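Local coordinates for protein Orf11 (Staphylococcus phage P68, PDB 6O43) that is probably a lysin that degrades the bacterial cell wall for the phage, although its precise activity on that wall is not established, at residues A[13-18]-A[61-66]; A[65-70]-A[145-150]; A[132-137]-A[157-162]; A[110-115]-A[120-125]; A[21-26]-A[49-54]. All blocks are in the same frame, centred on the assembly; numbering follows the deposited sequence.

Contact 1: residues A[13-18]-A[61-66]; sequences SYINDD and PTLFAV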
# COMPACT_ATOMS: atom_id res chain seq x y z
N SER A 13 8.11 -6.13 -1.95
CA SER A 13 9.10 -5.23 -1.39
C SER A 13 8.85 -5.01 0.10
O SER A 13 7.73 -5.17 0.60
CB SER A 13 9.07 -3.88 -2.12
OG SER A 13 9.24 -4.05 -3.51
N TYR A 14 9.91 -4.63 0.82
CA TYR A 14 9.76 -4.23 2.21
C TYR A 14 9.10 -2.86 2.29
O TYR A 14 9.28 -2.01 1.41
CB TYR A 14 11.12 -4.20 2.91
CG TYR A 14 11.81 -5.54 2.99
CD1 TYR A 14 11.29 -6.56 3.79
CD2 TYR A 14 12.98 -5.79 2.28
CE1 TYR A 14 11.92 -7.79 3.87
CE2 TYR A 14 13.62 -7.01 2.36
CZ TYR A 14 13.09 -8.01 3.16
OH TYR A 14 13.72 -9.23 3.24
N ILE A 15 8.33 -2.64 3.36
CA ILE A 15 7.64 -1.36 3.52
C ILE A 15 8.59 -0.20 3.76
O ILE A 15 8.15 0.96 3.73
CB ILE A 15 6.60 -1.39 4.66
CG1 ILE A 15 7.26 -1.81 5.98
CG2 ILE A 15 5.42 -2.29 4.31
CD1 ILE A 15 6.45 -1.43 7.21
N ASN A 16 9.87 -0.47 4.00
CA ASN A 16 10.86 0.59 4.19
C ASN A 16 11.73 0.80 2.96
O ASN A 16 12.78 1.44 3.04
CB ASN A 16 11.73 0.29 5.42
CG ASN A 16 12.70 -0.85 5.20
OD1 ASN A 16 12.63 -1.56 4.20
ND2 ASN A 16 13.62 -1.02 6.14
N ASP A 17 11.30 0.27 1.81
CA ASP A 17 12.02 0.43 0.55
C ASP A 17 11.69 1.81 -0.03
O ASP A 17 10.52 2.12 -0.25
CB ASP A 17 11.62 -0.68 -0.41
CG ASP A 17 12.48 -0.73 -1.66
OD1 ASP A 17 13.08 0.31 -2.01
OD2 ASP A 17 12.53 -1.81 -2.29
N ASP A 18 12.72 2.62 -0.28
CA ASP A 18 12.48 3.95 -0.84
C ASP A 18 12.34 3.94 -2.36
O ASP A 18 12.06 5.00 -2.94
CB ASP A 18 13.58 4.93 -0.42
CG ASP A 18 14.98 4.44 -0.74
OD1 ASP A 18 15.23 4.06 -1.90
OD2 ASP A 18 15.83 4.46 0.17
N PRO A 61 9.22 6.76 3.09
CA PRO A 61 8.50 7.95 2.62
C PRO A 61 7.90 7.77 1.23
O PRO A 61 6.84 8.33 0.94
CB PRO A 61 9.57 9.04 2.63
CG PRO A 61 10.58 8.58 3.64
CD PRO A 61 10.59 7.08 3.54
N THR A 62 8.56 6.99 0.37
CA THR A 62 8.03 6.76 -0.97
C THR A 62 6.71 6.00 -0.92
O THR A 62 5.73 6.39 -1.58
CB THR A 62 9.06 5.99 -1.81
OG1 THR A 62 10.31 6.69 -1.81
CG2 THR A 62 8.56 5.82 -3.24
N LEU A 63 6.65 4.92 -0.14
CA LEU A 63 5.40 4.16 -0.03
C LEU A 63 4.29 5.02 0.55
O LEU A 63 3.17 5.07 0.02
CB LEU A 63 5.61 2.91 0.83
CG LEU A 63 4.33 2.14 1.17
CD1 LEU A 63 3.70 1.58 -0.10
CD2 LEU A 63 4.60 1.04 2.19
N PHE A 64 4.58 5.72 1.65
CA PHE A 64 3.59 6.59 2.29
C PHE A 64 3.02 7.59 1.29
O PHE A 64 1.80 7.71 1.13
CB PHE A 64 4.24 7.29 3.48
CG PHE A 64 3.26 7.95 4.42
CD1 PHE A 64 2.67 7.21 5.43
CD2 PHE A 64 2.97 9.30 4.32
CE1 PHE A 64 1.78 7.79 6.31
CE2 PHE A 64 2.08 9.90 5.19
CZ PHE A 64 1.48 9.14 6.19
N ALA A 65 3.91 8.30 0.58
CA ALA A 65 3.47 9.32 -0.36
C ALA A 65 2.69 8.71 -1.52
O ALA A 65 1.64 9.23 -1.93
CB ALA A 65 4.67 10.11 -0.88
N VAL A 66 3.20 7.61 -2.09
CA VAL A 66 2.54 7.00 -3.24
C VAL A 66 1.15 6.50 -2.87
O VAL A 66 0.20 6.62 -3.66
CB VAL A 66 3.42 5.87 -3.82
CG1 VAL A 66 2.55 4.86 -4.55
CG2 VAL A 66 4.47 6.45 -4.74
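Thr62, in the first turn of helix 61-71, donates its hydroxyl to the carbonyl of Asp18: OG1 lies 2.7 Å from Asp18 O. With chi1 at -55°, OG1 stands anti to the carbonyl carbon and beside the backbone N, facing the incoming loop. The approach is bent, with a C=O...donor angle of 119° and the donor tilted 33° from the carbonyl plane. Thr62 CG2 also lies 3.6 Å from Asp18 O, so both branches of the side chain flank that oxygen. One residue on, Leu63 brings CD2 to Ile15, whose backbone makes the type I turn from Tyr14 to Asp17. Leu63 CD2 is 4.0 Å from Ile15 CB and 3.9 Å from Ile15 O. Ser60 OG, which bonds to both Asp17 O and Leu63 N, ties the loop to the helix start from the flank. The loop 13-18 thus lies against the N-terminal end of helix 61-71, whose other sides meet helices 23-30, 44-57 and 177-187.

Contact 2: residues A[65-70]-A[145-150]; sequences AVYEKN and RAYIPL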
# COMPACT_ATOMS: atom_id res chain seq x y z
N ALA A 65 3.91 8.30 0.58
CA ALA A 65 3.47 9.32 -0.36
C ALA A 65 2.69 8.71 -1.52
O ALA A 65 1.64 9.23 -1.93
CB ALA A 65 4.67 10.11 -0.88
N VAL A 66 3.20 7.61 -2.09
CA VAL A 66 2.54 7.00 -3.24
C VAL A 66 1.15 6.50 -2.87
O VAL A 66 0.20 6.62 -3.66
CB VAL A 66 3.42 5.87 -3.82
CG1 VAL A 66 2.55 4.86 -4.55
CG2 VAL A 66 4.47 6.45 -4.74
N TYR A 67 0.99 5.94 -1.67
CA TYR A 67 -0.33 5.47 -1.26
C TYR A 67 -1.26 6.64 -0.95
O TYR A 67 -2.45 6.60 -1.28
CB TYR A 67 -0.21 4.53 -0.06
CG TYR A 67 -0.21 3.07 -0.45
CD1 TYR A 67 0.17 2.68 -1.73
CD2 TYR A 67 -0.62 2.09 0.44
CE1 TYR A 67 0.16 1.35 -2.10
CE2 TYR A 67 -0.64 0.76 0.08
CZ TYR A 67 -0.25 0.39 -1.19
OH TYR A 67 -0.26 -0.94 -1.56
N GLU A 68 -0.74 7.68 -0.30
CA GLU A 68 -1.57 8.86 -0.04
C GLU A 68 -2.04 9.49 -1.34
O GLU A 68 -3.20 9.90 -1.46
CB GLU A 68 -0.80 9.87 0.81
CG GLU A 68 -1.60 11.11 1.17
CD GLU A 68 -2.84 10.81 2.00
OE1 GLU A 68 -2.90 9.71 2.60
OE2 GLU A 68 -3.75 11.66 2.06
N LYS A 69 -1.16 9.57 -2.34
CA LYS A 69 -1.55 10.13 -3.63
C LYS A 69 -2.65 9.31 -4.28
O LYS A 69 -3.61 9.86 -4.82
CB LYS A 69 -0.33 10.24 -4.54
CG LYS A 69 -0.62 10.82 -5.92
CD LYS A 69 -0.93 9.74 -6.94
CE LYS A 69 -1.27 10.34 -8.30
NZ LYS A 69 -1.59 9.28 -9.31
N ASN A 70 -2.52 7.98 -4.25
CA ASN A 70 -3.48 7.13 -4.94
C ASN A 70 -4.75 6.91 -4.13
O ASN A 70 -5.81 6.65 -4.72
CB ASN A 70 -2.83 5.79 -5.29
CG ASN A 70 -1.73 5.95 -6.33
OD1 ASN A 70 -1.82 6.78 -7.23
ND2 ASN A 70 -0.68 5.14 -6.21
N ARG A 145 2.46 -8.59 2.94
CA ARG A 145 2.01 -9.12 4.22
C ARG A 145 1.15 -8.12 4.98
O ARG A 145 0.23 -8.51 5.70
CB ARG A 145 3.21 -9.54 5.07
CG ARG A 145 2.85 -10.20 6.39
CD ARG A 145 4.00 -11.04 6.92
NE ARG A 145 4.27 -12.19 6.05
CZ ARG A 145 3.56 -13.32 6.08
NH1 ARG A 145 2.55 -13.46 6.93
NH2 ARG A 145 3.87 -14.32 5.26
N ALA A 146 1.43 -6.82 4.82
CA ALA A 146 0.67 -5.81 5.55
C ALA A 146 -0.79 -5.75 5.11
O ALA A 146 -1.67 -5.45 5.93
CB ALA A 146 1.32 -4.44 5.37
N TYR A 147 -1.08 -6.03 3.84
CA TYR A 147 -2.42 -5.83 3.30
C TYR A 147 -3.14 -7.11 2.90
O TYR A 147 -4.35 -7.21 3.12
CB TYR A 147 -2.35 -4.89 2.09
CG TYR A 147 -1.99 -3.46 2.45
CD1 TYR A 147 -2.92 -2.61 3.02
CD2 TYR A 147 -0.71 -2.97 2.21
CE1 TYR A 147 -2.60 -1.30 3.35
CE2 TYR A 147 -0.38 -1.66 2.54
CZ TYR A 147 -1.33 -0.83 3.10
OH TYR A 147 -1.00 0.47 3.42
N ILE A 148 -2.44 -8.10 2.34
CA ILE A 148 -3.13 -9.23 1.70
C ILE A 148 -4.08 -9.96 2.65
O ILE A 148 -5.22 -10.23 2.25
CB ILE A 148 -2.10 -10.17 1.05
CG1 ILE A 148 -1.61 -9.59 -0.28
CG2 ILE A 148 -2.71 -11.56 0.85
CD1 ILE A 148 -0.28 -10.12 -0.72
N PRO A 149 -3.69 -10.32 3.88
CA PRO A 149 -4.58 -11.14 4.71
C PRO A 149 -5.88 -10.47 5.08
O PRO A 149 -6.86 -11.17 5.38
CB PRO A 149 -3.74 -11.42 5.97
CG PRO A 149 -2.33 -11.11 5.58
CD PRO A 149 -2.40 -10.04 4.54
N LEU A 150 -5.95 -9.13 5.05
CA LEU A 150 -6.99 -8.41 5.76
C LEU A 150 -8.24 -8.12 4.94
O LEU A 150 -9.32 -7.94 5.52
CB LEU A 150 -6.43 -7.09 6.30
CG LEU A 150 -5.35 -7.30 7.36
CD1 LEU A 150 -4.73 -5.98 7.79
CD2 LEU A 150 -5.95 -8.03 8.56
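The backbones stay well apart here, with the CA atoms of Tyr67 and Tyr147 12.4 Å from each other, so that two long aromatic side chains span the gap between helix 61-71 and helix 143-147. They form an aromatic pair joining two helices of an all-helical fold, close to the centre of the chain. The two side chains run antiparallel, each passing alongside the end of the other. Their ring centroids are 5.5 Å apart and the planes meet at 54°, an oblique pairing that is neither a stack nor a T-shaped arrangement. Tyr147 brings its hydroxyl end to the edge of the Tyr67 ring, close to the plane of that ring. Tyr147 CE2, two bonds back from the hydroxyl oxygen, is 3.5 Å from Tyr67 CE2. The meeting is therefore van der Waals packing. Around the pair, the side chain of Tyr67 also touches Pro177 and Phe178 of helix 177-187, and its off-staggered chi1 of -97° goes with a ring placed between that helix and Tyr147. Tyr147 in turn rests on Leu100 of helix 89-104. At the point of closest approach Tyr147 OH lies 3.4 Å from both Tyr67 CE2 and Tyr67 CD2, so the oxygen sits against the CD2-CE2 side of the ring.

Contact 3: residues A[132-137]-A[157-162]; sequences ADFAKN and AAYYPL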
# COMPACT_ATOMS: atom_id res chain seq x y z
N ALA A 132 0.46 -20.43 -1.55
CA ALA A 132 1.84 -20.89 -1.43
C ALA A 132 2.82 -19.73 -1.47
O ALA A 132 3.78 -19.69 -0.70
CB ALA A 132 2.15 -21.90 -2.53
N ASP A 133 2.61 -18.77 -2.39
CA ASP A 133 3.50 -17.62 -2.45
C ASP A 133 3.48 -16.84 -1.15
O ASP A 133 4.53 -16.46 -0.62
CB ASP A 133 3.10 -16.70 -3.62
CG ASP A 133 4.03 -15.51 -3.76
OD1 ASP A 133 5.15 -15.69 -4.29
OD2 ASP A 133 3.66 -14.40 -3.32
N PHE A 134 2.28 -16.60 -0.60
CA PHE A 134 2.18 -15.82 0.62
C PHE A 134 2.86 -16.54 1.79
O PHE A 134 3.52 -15.90 2.61
CB PHE A 134 0.72 -15.54 0.96
CG PHE A 134 0.55 -14.52 2.04
CD1 PHE A 134 0.62 -13.17 1.75
CD2 PHE A 134 0.35 -14.92 3.36
CE1 PHE A 134 0.47 -12.22 2.74
CE2 PHE A 134 0.20 -13.97 4.35
CZ PHE A 134 0.27 -12.62 4.04
N ALA A 135 2.70 -17.86 1.86
CA ALA A 135 3.28 -18.61 2.97
C ALA A 135 4.79 -18.72 2.84
O ALA A 135 5.51 -18.72 3.84
CB ALA A 135 2.65 -20.00 3.05
N LYS A 136 5.29 -18.80 1.61
CA LYS A 136 6.69 -19.10 1.36
C LYS A 136 7.52 -17.88 0.97
O LYS A 136 8.68 -17.77 1.38
CB LYS A 136 6.81 -20.17 0.27
CG LYS A 136 7.97 -21.13 0.45
CD LYS A 136 8.03 -22.16 -0.68
N ASN A 137 6.95 -16.95 0.18
CA ASN A 137 7.73 -15.88 -0.43
C ASN A 137 7.40 -14.49 0.08
O ASN A 137 8.15 -13.55 -0.20
CB ASN A 137 7.56 -15.90 -1.95
CG ASN A 137 7.96 -17.22 -2.57
OD1 ASN A 137 8.98 -17.80 -2.21
ND2 ASN A 137 7.15 -17.70 -3.50
N ALA A 157 -5.99 -8.02 -5.70
CA ALA A 157 -5.04 -7.12 -6.33
C ALA A 157 -3.66 -7.76 -6.45
O ALA A 157 -2.97 -7.57 -7.45
CB ALA A 157 -4.94 -5.81 -5.54
N ALA A 158 -3.25 -8.52 -5.44
CA ALA A 158 -1.92 -9.11 -5.45
C ALA A 158 -1.85 -10.38 -6.30
O ALA A 158 -0.85 -10.61 -6.99
CB ALA A 158 -1.47 -9.43 -4.02
N TYR A 159 -2.91 -11.20 -6.28
CA TYR A 159 -2.84 -12.56 -6.80
C TYR A 159 -3.87 -12.91 -7.87
O TYR A 159 -3.73 -13.96 -8.50
CB TYR A 159 -2.99 -13.56 -5.64
CG TYR A 159 -1.82 -13.60 -4.69
CD1 TYR A 159 -0.51 -13.68 -5.17
CD2 TYR A 159 -2.02 -13.57 -3.32
CE1 TYR A 159 0.56 -13.73 -4.29
CE2 TYR A 159 -0.96 -13.62 -2.44
CZ TYR A 159 0.33 -13.70 -2.93
OH TYR A 159 1.39 -13.75 -2.05
N TYR A 160 -4.90 -12.09 -8.07
CA TYR A 160 -5.92 -12.39 -9.07
C TYR A 160 -6.64 -11.11 -9.45
O TYR A 160 -7.81 -10.92 -9.09
CB TYR A 160 -6.90 -13.45 -8.55
CG TYR A 160 -7.85 -13.99 -9.60
CD1 TYR A 160 -7.38 -14.78 -10.64
CD2 TYR A 160 -9.21 -13.71 -9.55
CE1 TYR A 160 -8.25 -15.28 -11.60
CE2 TYR A 160 -10.08 -14.21 -10.50
CZ TYR A 160 -9.59 -14.99 -11.53
OH TYR A 160 -10.45 -15.48 -12.48
N PRO A 161 -5.97 -10.20 -10.16
CA PRO A 161 -6.54 -8.87 -10.40
C PRO A 161 -7.88 -8.88 -11.12
O PRO A 161 -8.63 -7.91 -11.00
CB PRO A 161 -5.46 -8.17 -11.24
CG PRO A 161 -4.19 -8.86 -10.85
CD PRO A 161 -4.58 -10.30 -10.64
N LEU A 162 -8.21 -9.94 -11.86
CA LEU A 162 -9.55 -10.05 -12.43
C LEU A 162 -10.62 -9.92 -11.35
O LEU A 162 -11.70 -9.37 -11.61
CB LEU A 162 -9.73 -11.38 -13.17
CG LEU A 162 -9.10 -11.53 -14.55
CD1 LEU A 162 -9.48 -12.88 -15.14
CD2 LEU A 162 -9.55 -10.41 -15.48
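Tyr159, the last residue of helix 152-159, reaches out to Asp133 and Phe134 near the C-terminal end of helix 124-136, a side-chain link between two helices of the all-helical fold. Its phenol and the Asp133 carboxylate cross with their planes 78° apart. The carboxylate oxygen nevertheless lies near the ring plane, at the edge of the phenol. Tyr159 OH donates to Asp133 OD2 across 2.7 Å, and OD2 receives it on its anti lone pair, away from the other oxygen. His12 NE2 is a second partner of OD2, which would help to fix the carboxylate's rotation. The other oxygen is held from within its own segment: Asn137 ND2 lies 2.9 Å from Asp133 OD1 with an N-H...acceptor angle of 161°, coming from above the carboxylate plane but with the oxygen lying in the Asn137 amide plane. Both carboxylate oxygens are thus bonded in a contact only partly buried. Phe134 crosses Tyr159 at about a right angle. With CG anti to the backbone N (chi1 -168°), its ring is carried so that the edge meets Tyr159 OH, in plane. The phenol oxygen also rests against the start of that side chain, with Tyr159 OH 3.6 Å from Phe134 CB.

Contact 4: residues A[110-115]-A[120-125]; sequences PSWYDA and HFVPQD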
# COMPACT_ATOMS: atom_id res chain seq x y z
N PRO A 110 -4.05 -15.45 2.50
CA PRO A 110 -4.87 -14.64 1.60
C PRO A 110 -6.35 -14.91 1.82
O PRO A 110 -6.77 -15.97 2.29
CB PRO A 110 -4.42 -15.09 0.20
CG PRO A 110 -3.03 -15.65 0.41
CD PRO A 110 -3.12 -16.33 1.76
N SER A 111 -7.16 -13.91 1.46
CA SER A 111 -8.61 -13.94 1.61
C SER A 111 -9.22 -13.89 0.21
O SER A 111 -9.20 -12.85 -0.44
CB SER A 111 -9.09 -12.77 2.46
OG SER A 111 -10.47 -12.56 2.30
N TRP A 112 -9.75 -15.03 -0.24
CA TRP A 112 -10.12 -15.17 -1.65
C TRP A 112 -11.56 -14.76 -1.95
O TRP A 112 -11.91 -14.64 -3.13
CB TRP A 112 -9.87 -16.61 -2.11
CG TRP A 112 -8.43 -16.98 -2.03
CD1 TRP A 112 -7.84 -17.78 -1.09
CD2 TRP A 112 -7.38 -16.54 -2.90
NE1 TRP A 112 -6.48 -17.87 -1.34
CE2 TRP A 112 -6.18 -17.12 -2.44
CE3 TRP A 112 -7.35 -15.71 -4.03
CZ2 TRP A 112 -4.96 -16.90 -3.08
CZ3 TRP A 112 -6.13 -15.49 -4.66
CH2 TRP A 112 -4.96 -16.09 -4.18
N TYR A 113 -12.39 -14.54 -0.93
CA TYR A 113 -13.76 -14.09 -1.17
C TYR A 113 -14.14 -13.02 -0.17
O TYR A 113 -13.61 -12.97 0.95
CB TYR A 113 -14.76 -15.26 -1.12
CG TYR A 113 -14.96 -15.86 0.25
CD1 TYR A 113 -14.14 -16.87 0.72
CD2 TYR A 113 -15.99 -15.42 1.08
CE1 TYR A 113 -14.32 -17.43 1.97
CE2 TYR A 113 -16.19 -15.98 2.33
CZ TYR A 113 -15.35 -16.98 2.77
OH TYR A 113 -15.53 -17.53 4.02
N ASP A 114 -15.07 -12.16 -0.58
CA ASP A 114 -15.54 -11.05 0.24
C ASP A 114 -16.50 -11.58 1.30
O ASP A 114 -17.65 -11.93 0.99
CB ASP A 114 -16.21 -10.00 -0.64
CG ASP A 114 -16.79 -8.84 0.15
OD1 ASP A 114 -16.68 -8.83 1.39
OD2 ASP A 114 -17.36 -7.92 -0.49
N ALA A 115 -16.04 -11.63 2.55
CA ALA A 115 -16.85 -12.16 3.64
C ALA A 115 -18.18 -11.42 3.81
O ALA A 115 -19.07 -11.93 4.49
CB ALA A 115 -16.07 -12.11 4.95
N HIS A 120 -17.89 -17.04 -4.39
CA HIS A 120 -16.74 -17.91 -4.60
C HIS A 120 -16.50 -18.01 -6.10
O HIS A 120 -17.29 -18.61 -6.83
CB HIS A 120 -16.97 -19.29 -3.99
CG HIS A 120 -17.32 -19.26 -2.54
ND1 HIS A 120 -16.42 -18.87 -1.56
CD2 HIS A 120 -18.47 -19.56 -1.89
CE1 HIS A 120 -17.01 -18.94 -0.38
NE2 HIS A 120 -18.25 -19.36 -0.55
N PHE A 121 -15.39 -17.42 -6.57
CA PHE A 121 -15.10 -17.42 -8.00
C PHE A 121 -13.62 -17.59 -8.34
O PHE A 121 -13.33 -17.86 -9.51
CB PHE A 121 -15.59 -16.12 -8.65
CG PHE A 121 -14.85 -14.90 -8.19
CD1 PHE A 121 -13.70 -14.48 -8.85
CD2 PHE A 121 -15.29 -14.16 -7.10
CE1 PHE A 121 -13.00 -13.35 -8.43
CE2 PHE A 121 -14.60 -13.04 -6.67
CZ PHE A 121 -13.46 -12.63 -7.34
N VAL A 122 -12.70 -17.43 -7.41
CA VAL A 122 -11.28 -17.53 -7.77
C VAL A 122 -10.93 -18.99 -8.05
O VAL A 122 -11.20 -19.86 -7.20
CB VAL A 122 -10.40 -16.95 -6.67
CG1 VAL A 122 -8.93 -17.05 -7.07
CG2 VAL A 122 -10.77 -15.50 -6.40
N PRO A 123 -10.36 -19.30 -9.21
CA PRO A 123 -10.03 -20.70 -9.53
C PRO A 123 -9.16 -21.33 -8.45
O PRO A 123 -8.35 -20.67 -7.80
CB PRO A 123 -9.28 -20.59 -10.87
CG PRO A 123 -9.83 -19.34 -11.49
CD PRO A 123 -10.08 -18.40 -10.34
N GLN A 124 -9.35 -22.64 -8.28
CA GLN A 124 -8.66 -23.36 -7.21
C GLN A 124 -7.15 -23.29 -7.38
O GLN A 124 -6.41 -23.01 -6.43
CB GLN A 124 -9.14 -24.81 -7.16
CG GLN A 124 -8.80 -25.53 -5.87
CD GLN A 124 -9.33 -24.81 -4.65
OE1 GLN A 124 -10.50 -24.43 -4.59
NE2 GLN A 124 -8.46 -24.59 -3.67
N ASP A 125 -6.66 -23.55 -8.60
CA ASP A 125 -5.21 -23.52 -8.81
C ASP A 125 -4.64 -22.12 -8.59
O ASP A 125 -3.47 -21.99 -8.21
CB ASP A 125 -4.88 -24.04 -10.21
CG ASP A 125 -5.06 -25.54 -10.33
OD1 ASP A 125 -5.53 -26.16 -9.35
OD2 ASP A 125 -4.72 -26.10 -11.39
O HOH W 1 -13.17 -16.76 -4.51
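Trp112 and Val122 form the buried half of this contact, and Tyr113 and His120 its exposed half, where the chain folds back on itself before helix 124-136. On the buried side the side chains cross at about a right angle. Val122 CG1 touches the six-membered part of the indole, 3.7 Å from Trp112 CE3, while CG2 turns to the backbone, 3.6 Å from Trp112 O. A single water joins the two arms of the loop: it donates to Trp112 O at 2.8 Å and accepts from Val122 N at 3.0 Å. Trp112 O also takes the indole N-H of Trp156, and Trp112 NE1 bonds to Asn131 OD1. On the exposed side the two side chains run side by side, pointing the same way, and their rings meet in a T-shaped pair. The edge of His120 faces Tyr113, its CE1 3.6 Å above the phenol plane and over the ring centre, with planes at 65°. For Tyr113, CG sits between the backbone N and the carbonyl carbon (chi1 69°), offering a face to the imidazole. The buried half thus satisfies backbone polar groups through water and indole N-H while packing apolar carbon, whereas the outer half rests on aromatic contact alone between the two segments.

Contact 5: residues A[21-26]-A[49-54]; sequences LTIDQL and QVLKAV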
# COMPACT_ATOMS: atom_id res chain seq x y z
N LEU A 21 13.79 6.82 -4.54
CA LEU A 21 13.33 8.20 -4.46
C LEU A 21 13.61 8.76 -3.07
O LEU A 21 13.43 8.06 -2.07
CB LEU A 21 11.83 8.30 -4.77
CG LEU A 21 11.39 7.89 -6.18
CD1 LEU A 21 9.88 7.77 -6.25
CD2 LEU A 21 11.90 8.89 -7.20
N THR A 22 14.05 10.01 -3.02
CA THR A 22 14.34 10.69 -1.77
C THR A 22 13.17 11.59 -1.37
O THR A 22 12.26 11.86 -2.14
CB THR A 22 15.61 11.53 -1.89
OG1 THR A 22 15.29 12.79 -2.49
CG2 THR A 22 16.65 10.81 -2.75
N ILE A 23 13.23 12.05 -0.12
CA ILE A 23 12.20 12.96 0.38
C ILE A 23 12.22 14.27 -0.41
O ILE A 23 11.17 14.85 -0.69
CB ILE A 23 12.37 13.20 1.89
CG1 ILE A 23 11.93 11.96 2.67
CG2 ILE A 23 11.60 14.44 2.33
CD1 ILE A 23 12.06 12.10 4.17
N ASP A 24 13.41 14.74 -0.78
CA ASP A 24 13.51 15.93 -1.62
C ASP A 24 12.76 15.74 -2.93
O ASP A 24 12.01 16.62 -3.37
CB ASP A 24 14.97 16.27 -1.90
CG ASP A 24 15.63 17.01 -0.76
OD1 ASP A 24 14.90 17.61 0.06
OD2 ASP A 24 16.88 17.01 -0.69
N GLN A 25 12.95 14.59 -3.58
CA GLN A 25 12.23 14.31 -4.82
C GLN A 25 10.74 14.14 -4.58
O GLN A 25 9.93 14.47 -5.45
CB GLN A 25 12.82 13.07 -5.49
CG GLN A 25 14.26 13.26 -5.96
CD GLN A 25 14.96 11.94 -6.24
OE1 GLN A 25 15.02 11.06 -5.38
NE2 GLN A 25 15.48 11.80 -7.45
N LEU A 26 10.35 13.65 -3.40
CA LEU A 26 8.95 13.34 -3.14
C LEU A 26 8.13 14.60 -2.90
O LEU A 26 6.99 14.71 -3.38
CB LEU A 26 8.83 12.39 -1.95
CG LEU A 26 9.23 10.93 -2.18
CD1 LEU A 26 9.17 10.14 -0.88
CD2 LEU A 26 8.35 10.28 -3.24
N GLN A 49 8.18 17.18 7.53
CA GLN A 49 7.98 16.71 8.90
C GLN A 49 7.28 15.36 8.90
O GLN A 49 7.68 14.43 9.62
CB GLN A 49 7.17 17.75 9.67
CG GLN A 49 7.06 17.48 11.16
CD GLN A 49 6.01 18.35 11.81
OE1 GLN A 49 5.07 18.82 11.15
NE2 GLN A 49 6.15 18.58 13.11
N VAL A 50 6.23 15.22 8.09
CA VAL A 50 5.48 13.97 8.04
C VAL A 50 6.34 12.84 7.47
O VAL A 50 6.45 11.77 8.07
CB VAL A 50 4.19 14.16 7.21
CG1 VAL A 50 3.58 12.81 6.86
CG2 VAL A 50 3.21 15.03 7.97
N LEU A 51 6.97 13.08 6.32
CA LEU A 51 7.76 12.03 5.68
C LEU A 51 8.92 11.59 6.57
O LEU A 51 9.18 10.39 6.71
CB LEU A 51 8.25 12.51 4.32
CG LEU A 51 7.12 12.79 3.34
CD1 LEU A 51 7.66 13.24 1.99
CD2 LEU A 51 6.24 11.56 3.19
N LYS A 52 9.63 12.55 7.16
CA LYS A 52 10.70 12.20 8.09
C LYS A 52 10.17 11.35 9.24
O LYS A 52 10.83 10.40 9.68
CB LYS A 52 11.37 13.46 8.63
CG LYS A 52 12.21 14.22 7.62
CD LYS A 52 12.89 15.42 8.28
CE LYS A 52 13.57 15.00 9.58
NZ LYS A 52 14.37 16.10 10.18
N ALA A 53 8.98 11.67 9.75
CA ALA A 53 8.46 10.98 10.92
C ALA A 53 8.12 9.53 10.59
O ALA A 53 8.47 8.62 11.36
CB ALA A 53 7.23 11.72 11.46
N VAL A 54 7.44 9.28 9.47
CA VAL A 54 7.11 7.90 9.13
C VAL A 54 8.39 7.12 8.82
O VAL A 54 8.51 5.93 9.14
CB VAL A 54 6.10 7.84 7.96
CG1 VAL A 54 4.87 8.67 8.28
CG2 VAL A 54 6.74 8.28 6.66
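Ile23 and Leu51 carry this contact between helix 23-30 and helix 44-57, their side chains overlapping head to tail. Ile23 extends its CD1 to the base of Leu51, 3.8 Å from Leu51 CB, and in passing comes within 3.9 Å of Lys52 N. In return Leu51 sends CD1 back between two residues of the first helix, 4.1 Å from Ile23 CG2 and 4.2 Å from Leu26 CB. Lys52 adds the aliphatic start of its chain, with Lys52 CG 4.1 Å from Ile23 CD1, while the rest leads away. Behind this shell the start of helix 23-30 is fixed by a capping box: Gln25 N bonds to Thr22 OG1 at 3.1 Å, and Thr22 N returns a bond to Gln25 OE1 at 2.8 Å, within the plane of that amide carbonyl. Thr22 and Gln25 flank Ile23 and Asp24, so the box probably steadies the turn that carries Ile23. Further out, Asp24 makes a salt bridge to Arg48, and Leu26 packs on Pro61 and Thr62. The side chains that meet across the two segments do so through carbon atoms, in van der Waals packing, while the polar bonds beside them probably help to hold the helix start in place.

Overall arrangement
Contacts 1 and 2 share Ala65 and Val66 on helix 61-71, and their centres are 10 Å apart. Contact 5, nested in the loop that contact 1 closes, touches it through Leu26 on Pro61 and Val50 on Phe64. Contacts 3 and 4, centres 11 Å apart, both use helix 124-136 and pack Tyr159 on Trp112; contact 2 reaches them through Ile148 and Pro149. Contacts 4 and 5 lie on opposite sides of the chain's centre, 37 Å apart between centres. The triiodinated compound, a phasing reagent rather than a known substrate, lies against Trp39, Arg86, Gly87, Asp88 and Tyr89; Tyr89 also meets Gln49 and Val50 on segment 49-54, next to contact 5.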